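Local coordinates for protein enterotoxin SEN variant (Staphylococcus aureus, PDB 6KRY) that probably acts as a superantigenic enterotoxin, a secreted toxin of the staphylococcal and streptococcal toxin family, at residues A[5-13]-A[188-196]. Residues are numbered along the deposited sequence; the frame is centred on the assembly and turned at random.
Sequences NDLKKKSDI and FYYDLYNIK
With chi1 at 174°, Asp191 holds its carboxylate trans to its own backbone N, where it meets the backbone of Lys8, while Tyr193, whose CG lies opposite the carbonyl carbon (chi1 -68°), places one face of its ring against Lys10. Asp191 illustrates how one carboxylate can both shape a turn and fasten a distant part of the chain to it. Asp191 OD2 receives the backbone N-H of Lys8 on its syn lone pair, at 2.8 Å from Lys8 N and nearly straight (170°). Asp191 OD1 takes the N-H of Tyr193, 2.9 Å from Tyr193 N, from above the carboxylate plane, closing an Asx turn within the type I turn 191-194. With both oxygens engaged, the rotation of the carboxylate is probably well fixed. CD2 of Leu7 packs 3.8 Å from Asp191 CG and also reaches the Tyr189 ring obliquely. Lys8 bends over the turn, its CG 3.9 Å from Asn194 CB, but its NZ stops 4.7 Å from Asp191 OD2, too far for a direct salt bridge to that carboxylate; a water bonded to Asp191 OD2 and Asp6 O links to Lys8 NZ only weakly.

Around Tyr193 the contact is mostly apolar. Lys10 CB sits over one ring face in a CH-pi contact, 3.8 Å from the ring centroid, and its extended chain continues past the phenol. Ile13 CD1 meets the ring edge near its plane, 3.8 Å from Tyr193 CD1. A water joins the carbonyls of Lys9 and Tyr193. Beyond the two segments, Lys10 NZ bonds to the carbonyl oxygens of Ile163, Asn165 and Thr168, and Tyr193 OH also bonds to Ile163 O. The N-terminal segment thus lies against the turn leaving edge strand 188-191 of the C-terminal beta-grasp domain, an N-terminal extension packing on that domain as in staphylococcal and streptococcal superantigens.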
loop_
_atom_site.group_PDB
_atom_site.type_symbol
_atom_site.label_atom_id
_atom_site.label_comp_id
_atom_site.label_asym_id
_atom_site.label_seq_id
_atom_site.Cartn_x
_atom_site.Cartn_y
_atom_site.Cartn_z
ATOM N N ASN A 5 2.962 -9.126 -22.464
ATOM C CA ASN A 5 4.296 -8.650 -22.817
ATOM C C ASN A 5 4.524 -7.196 -22.367
ATOM O O ASN A 5 5.632 -6.709 -22.468
ATOM C CB ASN A 5 4.579 -8.870 -24.310
ATOM C CG ASN A 5 4.883 -10.332 -24.583
ATOM O OD1 ASN A 5 5.411 -11.005 -23.708
ATOM N ND2 ASN A 5 4.575 -10.836 -25.768
ATOM N N ASP A 6 3.508 -6.551 -21.794
ATOM C CA ASP A 6 3.661 -5.284 -21.114
ATOM C C ASP A 6 3.979 -5.488 -19.624
ATOM O O ASP A 6 4.256 -4.509 -18.899
ATOM C CB ASP A 6 2.364 -4.470 -21.175
ATOM C CG ASP A 6 2.088 -3.897 -22.548
ATOM O OD1 ASP A 6 3.062 -3.738 -23.313
ATOM O OD2 ASP A 6 0.903 -3.620 -22.834
ATOM N N LEU A 7 3.880 -6.719 -19.118
ATOM C CA LEU A 7 4.116 -6.967 -17.697
ATOM C C LEU A 7 5.553 -7.429 -17.495
ATOM O O LEU A 7 6.086 -8.147 -18.331
ATOM C CB LEU A 7 3.153 -8.031 -17.194
ATOM C CG LEU A 7 1.679 -7.653 -17.245
ATOM C CD1 LEU A 7 0.874 -8.863 -16.844
ATOM C CD2 LEU A 7 1.386 -6.457 -16.337
ATOM N N LYS A 8 6.162 -7.006 -16.391
ATOM C CA LYS A 8 7.536 -7.396 -16.061
ATOM C C LYS A 8 7.539 -8.835 -15.523
ATOM O O LYS A 8 6.529 -9.350 -15.026
ATOM C CB LYS A 8 8.128 -6.459 -15.005
ATOM C CG LYS A 8 8.088 -4.977 -15.330
ATOM C CD LYS A 8 9.081 -4.555 -16.371
ATOM C CE LYS A 8 8.961 -3.083 -16.711
ATOM N NZ LYS A 8 7.792 -2.820 -17.593
ATOM N N LYS A 9 8.705 -9.459 -15.596
ATOM C CA LYS A 9 8.878 -10.847 -15.263
ATOM C C LYS A 9 9.495 -10.987 -13.861
ATOM O O LYS A 9 10.453 -10.304 -13.556
ATOM C CB LYS A 9 9.805 -11.471 -16.308
ATOM C CG LYS A 9 9.387 -12.844 -16.780
ATOM C CD LYS A 9 10.112 -13.312 -18.021
ATOM C CE LYS A 9 10.808 -14.646 -17.818
ATOM N NZ LYS A 9 10.048 -15.594 -16.952
ATOM N N LYS A 10 8.970 -11.903 -13.034
ATOM C CA LYS A 10 9.567 -12.171 -11.731
ATOM C C LYS A 10 11.062 -12.552 -11.835
ATOM O O LYS A 10 11.860 -12.139 -10.993
ATOM C CB LYS A 10 8.829 -13.310 -11.021
ATOM C CG LYS A 10 9.368 -13.618 -9.640
ATOM C CD LYS A 10 8.641 -14.737 -8.972
ATOM C CE LYS A 10 9.120 -14.972 -7.568
ATOM N NZ LYS A 10 8.283 -15.972 -6.898
ATOM N N SER A 11 11.429 -13.361 -12.830
ATOM C CA SER A 11 12.804 -13.869 -12.964
ATOM C C SER A 11 13.800 -12.755 -13.301
ATOM O O SER A 11 14.979 -12.971 -13.211
ATOM C CB SER A 11 12.877 -14.957 -13.965
ATOM O OG SER A 11 12.496 -14.471 -15.236
ATOM N N ASP A 12 13.338 -11.558 -13.664
ATOM C CA ASP A 12 14.225 -10.398 -13.909
ATOM C C ASP A 12 14.467 -9.552 -12.650
ATOM O O ASP A 12 15.109 -8.480 -12.728
ATOM C CB ASP A 12 13.636 -9.481 -14.985
ATOM C CG ASP A 12 13.731 -10.074 -16.377
ATOM O OD1 ASP A 12 14.509 -11.037 -16.554
ATOM O OD2 ASP A 12 13.010 -9.584 -17.270
ATOM N N ILE A 13 13.858 -9.938 -11.519
ATOM C CA ILE A 13 14.030 -9.226 -10.286
ATOM C C ILE A 13 15.192 -9.891 -9.544
ATOM O O ILE A 13 15.238 -11.112 -9.431
ATOM C CB ILE A 13 12.751 -9.191 -9.436
ATOM C CG1 ILE A 13 11.593 -8.537 -10.193
ATOM C CG2 ILE A 13 13.027 -8.469 -8.133
ATOM C CD1 ILE A 13 10.349 -8.448 -9.371
ATOM N N PHE A 188 -7.790 0.960 -13.585
ATOM C CA PHE A 188 -6.338 1.082 -13.651
ATOM C C PHE A 188 -5.731 -0.137 -12.971
ATOM O O PHE A 188 -6.422 -0.838 -12.216
ATOM C CB PHE A 188 -5.855 2.360 -12.966
ATOM C CG PHE A 188 -6.270 2.487 -11.521
ATOM C CD1 PHE A 188 -7.528 2.939 -11.189
ATOM C CD2 PHE A 188 -5.402 2.130 -10.494
ATOM C CE1 PHE A 188 -7.913 3.066 -9.862
ATOM C CE2 PHE A 188 -5.783 2.259 -9.170
ATOM C CZ PHE A 188 -7.027 2.744 -8.854
ATOM N N TYR A 189 -4.452 -0.383 -13.263
ATOM C CA TYR A 189 -3.806 -1.532 -12.750
ATOM C C TYR A 189 -2.391 -1.187 -12.278
ATOM O O TYR A 189 -1.846 -0.160 -12.651
ATOM C CB TYR A 189 -3.814 -2.649 -13.794
ATOM C CG TYR A 189 -2.793 -2.538 -14.904
ATOM C CD1 TYR A 189 -3.108 -1.934 -16.114
ATOM C CD2 TYR A 189 -1.525 -3.083 -14.766
ATOM C CE1 TYR A 189 -2.180 -1.862 -17.147
ATOM C CE2 TYR A 189 -0.589 -3.013 -15.781
ATOM C CZ TYR A 189 -0.926 -2.423 -16.986
ATOM O OH TYR A 189 -0.004 -2.385 -17.994
ATOM N N TYR A 190 -1.864 -2.053 -11.404
ATOM C CA TYR A 190 -0.461 -2.107 -11.076
ATOM C C TYR A 190 0.104 -3.462 -11.519
ATOM O O TYR A 190 -0.580 -4.496 -11.439
ATOM C CB TYR A 190 -0.233 -1.945 -9.575
ATOM C CG TYR A 190 -0.652 -0.625 -8.979
ATOM C CD1 TYR A 190 -0.363 0.579 -9.607
ATOM C CD2 TYR A 190 -1.263 -0.571 -7.742
ATOM C CE1 TYR A 190 -0.751 1.794 -9.068
ATOM C CE2 TYR A 190 -1.633 0.632 -7.172
ATOM C CZ TYR A 190 -1.363 1.826 -7.830
ATOM O OH TYR A 190 -1.701 3.030 -7.281
ATOM N N ASP A 191 1.352 -3.440 -11.976
ATOM C CA ASP A 191 2.082 -4.616 -12.290
ATOM C C ASP A 191 2.794 -5.057 -11.012
ATOM O O ASP A 191 3.617 -4.316 -10.474
ATOM C CB ASP A 191 3.041 -4.297 -13.433
ATOM C CG ASP A 191 4.034 -5.372 -13.836
ATOM O OD1 ASP A 191 4.144 -6.416 -13.121
ATOM O OD2 ASP A 191 4.727 -5.150 -14.894
ATOM N N LEU A 192 2.503 -6.276 -10.565
ATOM C CA LEU A 192 3.031 -6.843 -9.340
ATOM C C LEU A 192 4.558 -6.933 -9.332
ATOM O O LEU A 192 5.145 -6.898 -8.247
ATOM C CB LEU A 192 2.429 -8.233 -9.094
ATOM C CG LEU A 192 0.925 -8.278 -8.814
ATOM C CD1 LEU A 192 0.464 -9.718 -8.707
ATOM C CD2 LEU A 192 0.569 -7.494 -7.557
ATOM N N TYR A 193 5.191 -7.090 -10.504
ATOM C CA TYR A 193 6.625 -7.303 -10.565
ATOM C C TYR A 193 7.336 -6.047 -11.054
ATOM O O TYR A 193 8.506 -6.110 -11.381
ATOM C CB TYR A 193 6.899 -8.540 -11.419
ATOM C CG TYR A 193 6.419 -9.798 -10.745
ATOM C CD1 TYR A 193 6.967 -10.223 -9.553
ATOM C CD2 TYR A 193 5.392 -10.550 -11.287
ATOM C CE1 TYR A 193 6.525 -11.382 -8.926
ATOM C CE2 TYR A 193 4.918 -11.693 -10.656
ATOM C CZ TYR A 193 5.492 -12.115 -9.480
ATOM O OH TYR A 193 5.020 -13.245 -8.911
ATOM N N ASN A 194 6.612 -4.935 -11.164
ATOM C CA ASN A 194 7.176 -3.659 -11.569
ATOM C C ASN A 194 7.363 -2.804 -10.310
ATOM O O ASN A 194 6.619 -1.870 -10.080
ATOM C CB ASN A 194 6.292 -2.908 -12.558
ATOM C CG ASN A 194 6.912 -1.615 -13.055
ATOM O OD1 ASN A 194 8.121 -1.481 -13.122
ATOM N ND2 ASN A 194 6.085 -0.619 -13.329
ATOM N N ILE A 195 8.408 -3.117 -9.551
ATOM C CA ILE A 195 8.757 -2.444 -8.306
ATOM C C ILE A 195 10.037 -1.630 -8.514
ATOM O O ILE A 195 11.006 -2.099 -9.073
ATOM C CB ILE A 195 8.947 -3.464 -7.177
ATOM C CG1 ILE A 195 7.791 -4.461 -7.105
ATOM C CG2 ILE A 195 9.135 -2.741 -5.854
ATOM C CD1 ILE A 195 6.524 -3.845 -6.616
ATOM N N LYS A 196 10.029 -0.390 -8.048
ATOM C CA LYS A 196 11.189 0.494 -8.265
ATOM C C LYS A 196 12.197 0.301 -7.129
ATOM O O LYS A 196 11.820 0.184 -5.951
ATOM C CB LYS A 196 10.729 1.946 -8.402
ATOM C CG LYS A 196 9.512 2.132 -9.304
ATOM C CD LYS A 196 9.521 1.389 -10.668
ATOM C CE LYS A 196 9.544 2.320 -11.868
ATOM N NZ LYS A 196 10.889 2.935 -12.018
HETATM O O HOH W 1 4.640 -2.978 -16.275
HETATM O O HOH W 2 2.428 -2.744 -17.331
HETATM O O HOH W 3 4.069 -9.009 -14.133
HETATM O O HOH W 4 10.562 -7.353 -13.136
#